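Local coordinates for protein bacterial regulatory proteins, tetR family (Corynebacterium glutamicum, PDB 3AQT) that probably represses transcription as a TetR-family DNA-binding regulator and binds resorcinol, its inducer, in a pocket of its all-helical ligand-binding domain, at residues B[116-121]-B[172-177]; B[121-126]-B[216-221]; B[161-166]-B[182-187]; B[126-131]-B[209-214]. One frame throughout, in Å; residues are numbered along the deposited sequence.

Interaction 1: residues B[116-121]-B[172-177]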
# COMPACT_ATOMS: atom_id res chain seq x y z
N LEU B 116 -22.16 17.64 4.87
CA LEU B 116 -22.69 16.83 5.95
C LEU B 116 -22.01 17.43 7.17
O LEU B 116 -20.89 17.95 7.06
CB LEU B 116 -22.28 15.37 5.77
CG LEU B 116 -22.77 14.64 4.51
CD1 LEU B 116 -21.93 13.38 4.27
CD2 LEU B 116 -24.24 14.28 4.65
N ASP B 117 -22.65 17.39 8.32
CA ASP B 117 -22.05 17.99 9.51
C ASP B 117 -21.03 17.10 10.19
O ASP B 117 -20.02 17.59 10.69
CB ASP B 117 -23.14 18.36 10.53
CG ASP B 117 -24.09 19.41 10.00
OD1 ASP B 117 -23.61 20.50 9.60
OD2 ASP B 117 -25.32 19.15 9.98
N ASP B 118 -21.29 15.80 10.22
CA ASP B 118 -20.39 14.86 10.87
C ASP B 118 -19.12 14.60 10.06
O ASP B 118 -19.17 14.03 8.96
CB ASP B 118 -21.12 13.54 11.10
CG ASP B 118 -20.42 12.65 12.10
OD1 ASP B 118 -19.21 12.85 12.35
OD2 ASP B 118 -21.09 11.74 12.63
N PRO B 119 -17.96 15.01 10.59
CA PRO B 119 -16.69 14.81 9.90
C PRO B 119 -16.47 13.32 9.61
O PRO B 119 -15.87 12.95 8.60
CB PRO B 119 -15.66 15.37 10.89
CG PRO B 119 -16.44 16.40 11.64
CD PRO B 119 -17.76 15.71 11.87
N ALA B 120 -16.97 12.48 10.49
CA ALA B 120 -16.83 11.04 10.33
C ALA B 120 -17.58 10.56 9.10
O ALA B 120 -17.16 9.61 8.45
CB ALA B 120 -17.32 10.31 11.57
N GLU B 121 -18.70 11.21 8.79
CA GLU B 121 -19.50 10.80 7.63
C GLU B 121 -18.87 11.31 6.34
O GLU B 121 -18.97 10.67 5.30
CB GLU B 121 -20.93 11.33 7.75
CG GLU B 121 -21.96 10.41 7.12
CD GLU B 121 -23.38 10.97 7.16
OE1 GLU B 121 -23.75 11.59 8.19
OE2 GLU B 121 -24.13 10.79 6.18
N THR B 172 -12.82 18.85 15.98
CA THR B 172 -14.10 18.74 16.66
C THR B 172 -14.17 17.60 17.67
O THR B 172 -15.25 17.29 18.19
CB THR B 172 -15.26 18.54 15.65
OG1 THR B 172 -15.13 17.26 15.01
CG2 THR B 172 -15.25 19.64 14.61
N GLY B 173 -13.03 16.97 17.95
CA GLY B 173 -13.00 15.87 18.90
C GLY B 173 -13.63 14.58 18.40
O GLY B 173 -13.80 13.63 19.17
N ARG B 174 -13.99 14.53 17.12
CA ARG B 174 -14.60 13.34 16.55
C ARG B 174 -13.56 12.23 16.34
O ARG B 174 -13.86 11.05 16.47
CB ARG B 174 -15.24 13.68 15.20
CG ARG B 174 -16.16 12.60 14.64
CD ARG B 174 -17.41 12.47 15.48
NE ARG B 174 -18.50 11.82 14.76
CZ ARG B 174 -19.11 10.71 15.17
NH1 ARG B 174 -18.72 10.11 16.29
NH2 ARG B 174 -20.12 10.21 14.47
N PHE B 175 -12.33 12.62 16.00
CA PHE B 175 -11.26 11.66 15.76
C PHE B 175 -10.12 11.78 16.76
O PHE B 175 -9.93 12.83 17.38
CB PHE B 175 -10.65 11.85 14.36
CG PHE B 175 -11.62 11.74 13.23
CD1 PHE B 175 -12.70 10.87 13.29
CD2 PHE B 175 -11.43 12.48 12.07
CE1 PHE B 175 -13.57 10.75 12.21
CE2 PHE B 175 -12.29 12.37 10.99
CZ PHE B 175 -13.36 11.50 11.05
N THR B 176 -9.36 10.70 16.89
CA THR B 176 -8.19 10.67 17.75
C THR B 176 -7.06 10.25 16.82
O THR B 176 -7.05 9.12 16.32
CB THR B 176 -8.32 9.63 18.88
OG1 THR B 176 -9.37 10.03 19.77
CG2 THR B 176 -7.01 9.51 19.66
N ILE B 177 -6.12 11.15 16.58
CA ILE B 177 -5.01 10.87 15.67
C ILE B 177 -3.72 11.45 16.23
O ILE B 177 -3.68 12.63 16.58
CB ILE B 177 -5.27 11.51 14.29
CG1 ILE B 177 -6.56 10.96 13.69
CG2 ILE B 177 -4.10 11.26 13.36
CD1 ILE B 177 -7.12 11.77 12.52
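R174 grips the carboxylate of D118 side-on, with NE and NH2 each taking a different oxygen. The R174 NE to D118 OD1 bond is 2.7 Å long and almost straight, at 174° on the hydrogen. Its partner, R174 NH2 to D118 OD2, measures 2.6 Å and uses the syn lone pair of the acceptor. Carboxylate and guanidinium planes lie 26° apart, close to the coplanar geometry of a two-pronged salt bridge. D118 is also the N-cap of helix 119-134: its OD1 accepts from A120 N at 2.9 Å, from above the carboxylate plane. One oxygen thus serves both the helix start and the arginine, and the three bonds to the carboxylate together should fix its rotation. The R174 chain reaches it through a bend at chi2 (69°), which carries the guanidinium past the methyl of A120; A120 CB lies 3.7 Å from R174 NE. Next to the salt bridge, the F175 ring turns an edge to the first helical turn, with F175 CZ 3.6 Å from A120 CA. P119 CG packs on T172 OG1 at 3.7 Å. Further out, R174 NH1 forms a second salt bridge with E227, and I231 touches both D118 and R174. The contact therefore ties the start of helix 119-134 to the loop between helices 159-171 and 180-199, with helix 225-231 alongside and H168 of helix 159-171 against P119.

Interaction 2: residues B[121-126]-B[216-221]. With RCO (resorcinol), chain D.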
# COMPACT_ATOMS: atom_id res chain seq x y z
N GLU B 121 -18.70 11.21 8.79
CA GLU B 121 -19.50 10.80 7.63
C GLU B 121 -18.87 11.31 6.34
O GLU B 121 -18.97 10.67 5.30
CB GLU B 121 -20.93 11.33 7.75
CG GLU B 121 -21.96 10.41 7.12
CD GLU B 121 -23.38 10.97 7.16
OE1 GLU B 121 -23.75 11.59 8.19
OE2 GLU B 121 -24.13 10.79 6.18
N VAL B 122 -18.24 12.48 6.42
CA VAL B 122 -17.59 13.06 5.26
C VAL B 122 -16.46 12.13 4.83
O VAL B 122 -16.34 11.77 3.66
CB VAL B 122 -16.99 14.45 5.60
CG1 VAL B 122 -16.19 14.98 4.42
CG2 VAL B 122 -18.11 15.43 5.93
N PHE B 123 -15.64 11.74 5.80
CA PHE B 123 -14.50 10.87 5.57
C PHE B 123 -14.93 9.49 5.09
O PHE B 123 -14.41 8.97 4.10
CB PHE B 123 -13.70 10.74 6.86
CG PHE B 123 -12.42 9.97 6.72
CD1 PHE B 123 -11.49 10.30 5.74
CD2 PHE B 123 -12.12 8.94 7.61
CE1 PHE B 123 -10.29 9.62 5.64
CE2 PHE B 123 -10.91 8.25 7.52
CZ PHE B 123 -9.99 8.60 6.53
N ALA B 124 -15.90 8.91 5.79
CA ALA B 124 -16.42 7.60 5.44
C ALA B 124 -17.07 7.61 4.06
O ALA B 124 -16.82 6.72 3.24
CB ALA B 124 -17.42 7.14 6.48
N GLY B 125 -17.90 8.61 3.81
CA GLY B 125 -18.58 8.70 2.54
C GLY B 125 -17.62 8.87 1.38
O GLY B 125 -17.81 8.29 0.31
N SER B 126 -16.59 9.67 1.60
CA SER B 126 -15.59 9.89 0.57
C SER B 126 -14.94 8.56 0.21
O SER B 126 -14.84 8.20 -0.97
CB SER B 126 -14.52 10.87 1.06
OG SER B 126 -15.08 12.14 1.38
N ALA B 216 -13.49 0.38 9.03
CA ALA B 216 -12.14 0.11 9.52
C ALA B 216 -11.30 1.38 9.56
O ALA B 216 -10.51 1.58 10.48
CB ALA B 216 -11.46 -0.94 8.64
N MSE B 217 -11.48 2.25 8.56
CA MSE B 217 -10.72 3.49 8.54
C MSE B 217 -11.22 4.42 9.64
O MSE B 217 -10.43 5.17 10.24
CB MSE B 217 -10.81 4.18 7.17
CG MSE B 217 -10.09 3.44 6.04
SE MSE B 217 -8.24 2.92 6.43
CE MSE B 217 -7.56 4.64 6.96
N LEU B 218 -12.52 4.36 9.92
CA LEU B 218 -13.10 5.18 10.98
C LEU B 218 -12.55 4.72 12.31
O LEU B 218 -12.24 5.53 13.18
CB LEU B 218 -14.64 5.08 10.99
CG LEU B 218 -15.36 5.92 9.93
CD1 LEU B 218 -16.86 5.78 10.05
CD2 LEU B 218 -14.96 7.38 10.10
N ARG B 219 -12.44 3.41 12.49
CA ARG B 219 -11.89 2.90 13.73
C ARG B 219 -10.43 3.32 13.85
O ARG B 219 -9.96 3.69 14.92
CB ARG B 219 -12.04 1.38 13.80
CG ARG B 219 -13.47 0.94 14.11
CD ARG B 219 -13.54 -0.53 14.45
NE ARG B 219 -13.64 -1.35 13.26
CZ ARG B 219 -14.79 -1.75 12.72
NH1 ARG B 219 -15.94 -1.40 13.29
NH2 ARG B 219 -14.78 -2.48 11.62
N MSE B 220 -9.71 3.28 12.73
CA MSE B 220 -8.32 3.66 12.73
C MSE B 220 -8.12 5.09 13.21
O MSE B 220 -7.08 5.39 13.80
CB MSE B 220 -7.71 3.52 11.33
CG MSE B 220 -6.22 3.78 11.32
SE MSE B 220 -5.46 3.84 9.56
CE MSE B 220 -5.71 5.74 9.26
N VAL B 221 -9.09 5.97 12.96
CA VAL B 221 -8.95 7.35 13.41
C VAL B 221 -9.64 7.68 14.75
O VAL B 221 -9.86 8.86 15.07
CB VAL B 221 -9.39 8.37 12.32
CG1 VAL B 221 -8.35 8.38 11.21
CG2 VAL B 221 -10.76 8.02 11.77
C1 RCO D . -11.08 12.51 -0.36
C2 RCO D . -11.54 12.94 0.92
C3 RCO D . -11.47 12.06 2.03
C4 RCO D . -10.93 10.77 1.86
C5 RCO D . -10.47 10.35 0.60
C6 RCO D . -10.55 11.23 -0.52
O1 RCO D . -11.16 13.38 -1.45
O3 RCO D . -11.91 12.44 3.30
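F123 leaves its helix with CG anti to the backbone N (chi1 -174°), which sends the ring across to helix 209-220, while L218 is turned with CG beside its own N (chi1 -79°) and slides past F123 in the reverse direction. The methyl L218 CD2 consequently comes to the ring edge, 4.1 Å from F123 CD2. Its other methyl, L218 CD1, covers A124 CB at 3.9 Å. Farther along the ring, F123 CE2 lies 4.1 Å from the CB of selenomethionine M217 and 4.3 Å from V221 CG2, both approaching obliquely. The two short helical segments run at 143° to each other, 10.0 Å apart at closest approach, a spacing bridged by these side chains. At its other edge the F123 ring meets resorcinol, with F123 CD1 3.3 Å from O3 and that oxygen in the ring plane. S126 adds its CB, 3.4 Å from resorcinol C3; its OG instead donates to V122 O within the helix, at 2.6 Å. No hydrogen bond crosses between the segments. Their cohesion is thus van der Waals and hydrophobic, and the same phenylalanine passes from interhelical packing into the resorcinol pocket, where a hydrocarbon ring edge borders a polar ligand oxygen that D165 binds.

Interaction 3: residues B[161-166]-B[182-187]; sequences RARRDL and LATTCT. With RCO (resorcinol), chain D.
L166 meets helix 180-199 through one branch of its side chain. From CB, which points toward the partner helix, the chain continues to CG beside the backbone N (chi1 -71°). There it forks, and CD1 reaches both A183 CB and T184 OG1, at 4.0 Å each. One turn back along the same face, T184 OG1 rests on R163 CB at 3.5 Å, with the two side chains crossing at about a right angle. The polar ends look to other partners: T184 OG1 bonds to L180 O, and the R163 guanidinium pairs with D181. Across the interface itself there is no hydrogen bond. The short segments cross at 127° with axes 9.3 Å apart, and their backbones come nearest at R163 and T184. On the pocket side of helix 159-171, D165 OD2 accepts the hydrogen bond from resorcinol O3 at 2.6 Å, while A162 CB packs at 3.7 Å from resorcinol C4. The second carboxylate oxygen, D165 OD1, takes NE and NH2 of R164, both from the same face of the carboxylate plane, an arrangement in which R164, as a second-shell residue, probably helps to position the aspartate. D110 in turn pairs with R164. This is helix-on-helix packing in the TetR ligand-binding domain, with helix 159-171 forming one wall of the inducer pocket.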
# COMPACT_ATOMS: atom_id res chain seq x y z
N ARG B 161 -7.02 16.61 0.44
CA ARG B 161 -8.45 16.62 0.75
C ARG B 161 -8.75 15.73 1.95
O ARG B 161 -9.54 16.09 2.83
CB ARG B 161 -9.27 16.16 -0.47
CG ARG B 161 -9.23 17.13 -1.64
CD ARG B 161 -10.05 16.63 -2.82
NE ARG B 161 -10.27 17.71 -3.79
CZ ARG B 161 -9.43 18.04 -4.76
NH1 ARG B 161 -8.29 17.37 -4.93
NH2 ARG B 161 -9.71 19.06 -5.56
N ALA B 162 -8.13 14.56 1.98
CA ALA B 162 -8.34 13.62 3.06
C ALA B 162 -7.77 14.21 4.35
O ALA B 162 -8.39 14.15 5.40
CB ALA B 162 -7.67 12.29 2.75
N ARG B 163 -6.58 14.78 4.25
CA ARG B 163 -5.94 15.36 5.42
C ARG B 163 -6.86 16.44 5.99
O ARG B 163 -7.04 16.53 7.21
CB ARG B 163 -4.58 15.95 5.03
CG ARG B 163 -3.67 16.27 6.20
CD ARG B 163 -2.32 16.79 5.72
NE ARG B 163 -1.34 16.87 6.80
CZ ARG B 163 -1.36 17.79 7.76
NH1 ARG B 163 -2.31 18.71 7.78
NH2 ARG B 163 -0.43 17.78 8.70
N ARG B 164 -7.43 17.25 5.11
CA ARG B 164 -8.34 18.32 5.52
C ARG B 164 -9.50 17.73 6.30
O ARG B 164 -9.82 18.19 7.40
CB ARG B 164 -8.88 19.03 4.28
CG ARG B 164 -9.98 20.05 4.58
CD ARG B 164 -10.78 20.34 3.33
NE ARG B 164 -11.50 19.16 2.87
CZ ARG B 164 -11.78 18.89 1.60
NH1 ARG B 164 -11.40 19.72 0.64
NH2 ARG B 164 -12.46 17.79 1.29
N ASP B 165 -10.14 16.73 5.71
CA ASP B 165 -11.27 16.09 6.35
C ASP B 165 -10.88 15.51 7.71
O ASP B 165 -11.62 15.62 8.67
CB ASP B 165 -11.87 15.00 5.44
CG ASP B 165 -12.60 15.59 4.23
OD1 ASP B 165 -12.92 16.79 4.25
OD2 ASP B 165 -12.88 14.84 3.27
N LEU B 166 -9.70 14.91 7.79
CA LEU B 166 -9.23 14.34 9.04
C LEU B 166 -8.91 15.42 10.06
O LEU B 166 -9.23 15.28 11.24
CB LEU B 166 -8.00 13.47 8.80
CG LEU B 166 -8.27 12.15 8.07
CD1 LEU B 166 -6.94 11.41 7.86
CD2 LEU B 166 -9.25 11.28 8.87
N LEU B 182 0.63 10.54 8.83
CA LEU B 182 0.60 9.09 8.90
C LEU B 182 -0.80 8.58 8.60
O LEU B 182 -0.97 7.65 7.81
CB LEU B 182 1.03 8.62 10.29
CG LEU B 182 0.94 7.09 10.45
CD1 LEU B 182 2.04 6.44 9.63
CD2 LEU B 182 1.07 6.70 11.92
N ALA B 183 -1.81 9.18 9.22
CA ALA B 183 -3.18 8.74 9.00
C ALA B 183 -3.57 8.92 7.55
O ALA B 183 -4.27 8.09 6.98
CB ALA B 183 -4.13 9.52 9.90
N THR B 184 -3.11 10.00 6.93
CA THR B 184 -3.45 10.23 5.53
C THR B 184 -2.79 9.18 4.63
O THR B 184 -3.46 8.57 3.79
CB THR B 184 -3.00 11.64 5.08
OG1 THR B 184 -3.71 12.62 5.85
CG2 THR B 184 -3.30 11.85 3.59
N THR B 185 -1.50 8.96 4.80
CA THR B 185 -0.81 8.00 3.96
C THR B 185 -1.26 6.56 4.20
O THR B 185 -1.34 5.77 3.26
CB THR B 185 0.73 8.12 4.13
OG1 THR B 185 1.37 7.40 3.08
CG2 THR B 185 1.17 7.58 5.48
N CYS B 186 -1.58 6.21 5.45
CA CYS B 186 -2.03 4.86 5.75
C CYS B 186 -3.41 4.60 5.17
O CYS B 186 -3.71 3.48 4.74
CB CYS B 186 -2.06 4.62 7.27
SG CYS B 186 -0.42 4.40 7.99
N THR B 187 -4.24 5.63 5.16
CA THR B 187 -5.58 5.52 4.62
C THR B 187 -5.50 5.08 3.16
O THR B 187 -6.17 4.14 2.74
CB THR B 187 -6.32 6.88 4.71
OG1 THR B 187 -6.46 7.25 6.08
CG2 THR B 187 -7.70 6.78 4.08
C1 RCO D . -11.08 12.51 -0.36
C2 RCO D . -11.54 12.94 0.92
C3 RCO D . -11.47 12.06 2.03
C4 RCO D . -10.93 10.77 1.86
C5 RCO D . -10.47 10.35 0.60
C6 RCO D . -10.55 11.23 -0.52
O1 RCO D . -11.16 13.38 -1.45
O3 RCO D . -11.91 12.44 3.30

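Interaction 4: residues B[126-131]-B[209-214]; sequences SLRHLV and KDQIFA. With RCO (resorcinol), chain D.
R128 and D210 make the salt bridge of this helix pair. R128 NE donates to D210 OD2 at 2.9 Å and 174°, a nearly linear bond that lies in the guanidinium plane but meets the oxygen from above the carboxylate plane. The group planes are 52° apart, and NE alone makes a hydrogen bond to the carboxylate across the two segments. The chain is bent at chi3 (60°), and Q211 CG lies over one guanidinium face, 3.5 Å above its plane and offset toward the rim. Another guanidinium nitrogen, R128 NH1, donates to the carbonyl oxygen of R234, while R132 makes a long, weak ion pair with D210 OD2. Apolar atoms flank the charges: A214 CB sits 3.7 Å from R128 CG, and V131 CG1 lies 3.8 Å from D210 CB. V131 CG2 and L127 CB both approach the F213 ring obliquely, the former 3.9 Å from F213 CD2. L127 also extends toward the ligand, its CD2 being 3.8 Å from resorcinol C5, and L130 CD1 reaches that carbon at the same distance. With R128 and D210 both buried, mutual pairing and the R234 carbonyl probably offset much of the cost of desolvation, giving a largely apolar helix contact one directional link.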
# COMPACT_ATOMS: atom_id res chain seq x y z
N SER B 126 -16.59 9.67 1.60
CA SER B 126 -15.59 9.89 0.57
C SER B 126 -14.94 8.56 0.21
O SER B 126 -14.84 8.20 -0.97
CB SER B 126 -14.52 10.87 1.06
OG SER B 126 -15.08 12.14 1.38
N LEU B 127 -14.51 7.83 1.23
CA LEU B 127 -13.87 6.54 1.02
C LEU B 127 -14.79 5.55 0.32
O LEU B 127 -14.37 4.83 -0.58
CB LEU B 127 -13.37 5.98 2.35
CG LEU B 127 -12.27 6.84 2.98
CD1 LEU B 127 -11.86 6.28 4.34
CD2 LEU B 127 -11.06 6.90 2.03
N ARG B 128 -16.06 5.53 0.72
CA ARG B 128 -17.00 4.61 0.10
C ARG B 128 -17.16 4.91 -1.39
O ARG B 128 -17.30 4.00 -2.20
CB ARG B 128 -18.36 4.66 0.80
CG ARG B 128 -18.31 4.13 2.22
CD ARG B 128 -19.63 4.33 2.92
NE ARG B 128 -20.71 3.65 2.22
CZ ARG B 128 -22.00 3.85 2.47
NH1 ARG B 128 -22.38 4.71 3.41
NH2 ARG B 128 -22.91 3.17 1.79
N HIS B 129 -17.11 6.19 -1.75
CA HIS B 129 -17.21 6.55 -3.17
C HIS B 129 -16.00 6.05 -3.95
O HIS B 129 -16.14 5.59 -5.08
CB HIS B 129 -17.34 8.07 -3.34
CG HIS B 129 -18.74 8.58 -3.19
ND1 HIS B 129 -19.78 8.13 -3.97
CD2 HIS B 129 -19.27 9.49 -2.33
CE1 HIS B 129 -20.89 8.74 -3.61
NE2 HIS B 129 -20.61 9.57 -2.62
N LEU B 130 -14.81 6.16 -3.35
CA LEU B 130 -13.59 5.71 -4.03
C LEU B 130 -13.68 4.21 -4.27
O LEU B 130 -13.41 3.74 -5.37
CB LEU B 130 -12.34 6.06 -3.20
CG LEU B 130 -12.03 7.57 -3.08
CD1 LEU B 130 -10.78 7.81 -2.27
CD2 LEU B 130 -11.87 8.16 -4.47
N VAL B 131 -14.09 3.45 -3.26
CA VAL B 131 -14.19 2.01 -3.43
C VAL B 131 -15.19 1.64 -4.52
O VAL B 131 -14.88 0.83 -5.39
CB VAL B 131 -14.60 1.31 -2.11
CG1 VAL B 131 -14.91 -0.15 -2.37
CG2 VAL B 131 -13.46 1.42 -1.11
N LYS B 209 -18.73 -3.95 0.61
CA LYS B 209 -17.28 -3.84 0.74
C LYS B 209 -16.86 -2.43 1.12
O LYS B 209 -15.99 -2.25 1.97
CB LYS B 209 -16.59 -4.25 -0.56
CG LYS B 209 -16.49 -5.75 -0.77
CD LYS B 209 -15.89 -6.07 -2.12
CE LYS B 209 -15.51 -7.54 -2.23
NZ LYS B 209 -16.67 -8.45 -2.03
N ASP B 210 -17.47 -1.44 0.49
CA ASP B 210 -17.15 -0.05 0.76
C ASP B 210 -17.45 0.31 2.22
O ASP B 210 -16.67 0.99 2.88
CB ASP B 210 -17.92 0.86 -0.20
CG ASP B 210 -19.43 0.77 -0.00
OD1 ASP B 210 -19.95 -0.35 0.14
OD2 ASP B 210 -20.10 1.83 -0.02
N GLN B 211 -18.58 -0.18 2.72
CA GLN B 211 -18.97 0.10 4.10
C GLN B 211 -17.98 -0.49 5.09
O GLN B 211 -17.50 0.20 5.99
CB GLN B 211 -20.36 -0.47 4.38
CG GLN B 211 -21.49 0.29 3.72
CD GLN B 211 -22.86 -0.26 4.10
OE1 GLN B 211 -23.04 -0.78 5.20
NE2 GLN B 211 -23.82 -0.13 3.20
N ILE B 212 -17.65 -1.76 4.89
CA ILE B 212 -16.72 -2.45 5.77
C ILE B 212 -15.37 -1.77 5.76
O ILE B 212 -14.74 -1.62 6.80
CB ILE B 212 -16.57 -3.92 5.34
CG1 ILE B 212 -17.93 -4.62 5.43
CG2 ILE B 212 -15.57 -4.62 6.24
CD1 ILE B 212 -18.01 -5.96 4.70
N PHE B 213 -14.91 -1.34 4.59
CA PHE B 213 -13.63 -0.67 4.52
C PHE B 213 -13.68 0.68 5.24
O PHE B 213 -12.78 1.01 6.01
CB PHE B 213 -13.19 -0.44 3.07
CG PHE B 213 -11.94 0.39 2.95
CD1 PHE B 213 -10.72 -0.10 3.40
CD2 PHE B 213 -12.01 1.70 2.48
CE1 PHE B 213 -9.59 0.71 3.40
CE2 PHE B 213 -10.88 2.51 2.47
CZ PHE B 213 -9.67 2.01 2.93
N ALA B 214 -14.73 1.45 4.99
CA ALA B 214 -14.86 2.76 5.62
C ALA B 214 -14.90 2.64 7.14
O ALA B 214 -14.30 3.45 7.85
CB ALA B 214 -16.11 3.47 5.11
C1 RCO D . -11.08 12.51 -0.36
C2 RCO D . -11.54 12.94 0.92
C3 RCO D . -11.47 12.06 2.03
C4 RCO D . -10.93 10.77 1.86
C5 RCO D . -10.47 10.35 0.60
C6 RCO D . -10.55 11.23 -0.52
O1 RCO D . -11.16 13.38 -1.45
O3 RCO D . -11.91 12.44 3.30

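In the fold
All four interactions lie within the C-terminal ligand-binding domain. Helix 119-134 contributes to interactions 1, 2 and 4, in that order along its length, and E121 and S126 are the shared residues. Interactions 2 and 4 also share helix 209-220, their centres 8 Å apart, and interaction 4 is nested within the chain loop closed by interaction 2. Interaction 3, joining helices 159-171 and 180-199, is nested inside both loops and has its centre 10 Å from that of interaction 2. Interaction 1 reaches interaction 2 through a probable T176 N to V221 O hydrogen bond. Interactions 2, 3 and 4 all touch resorcinol and the second subunit, placing the inducer pocket and dimer interface on connected helices.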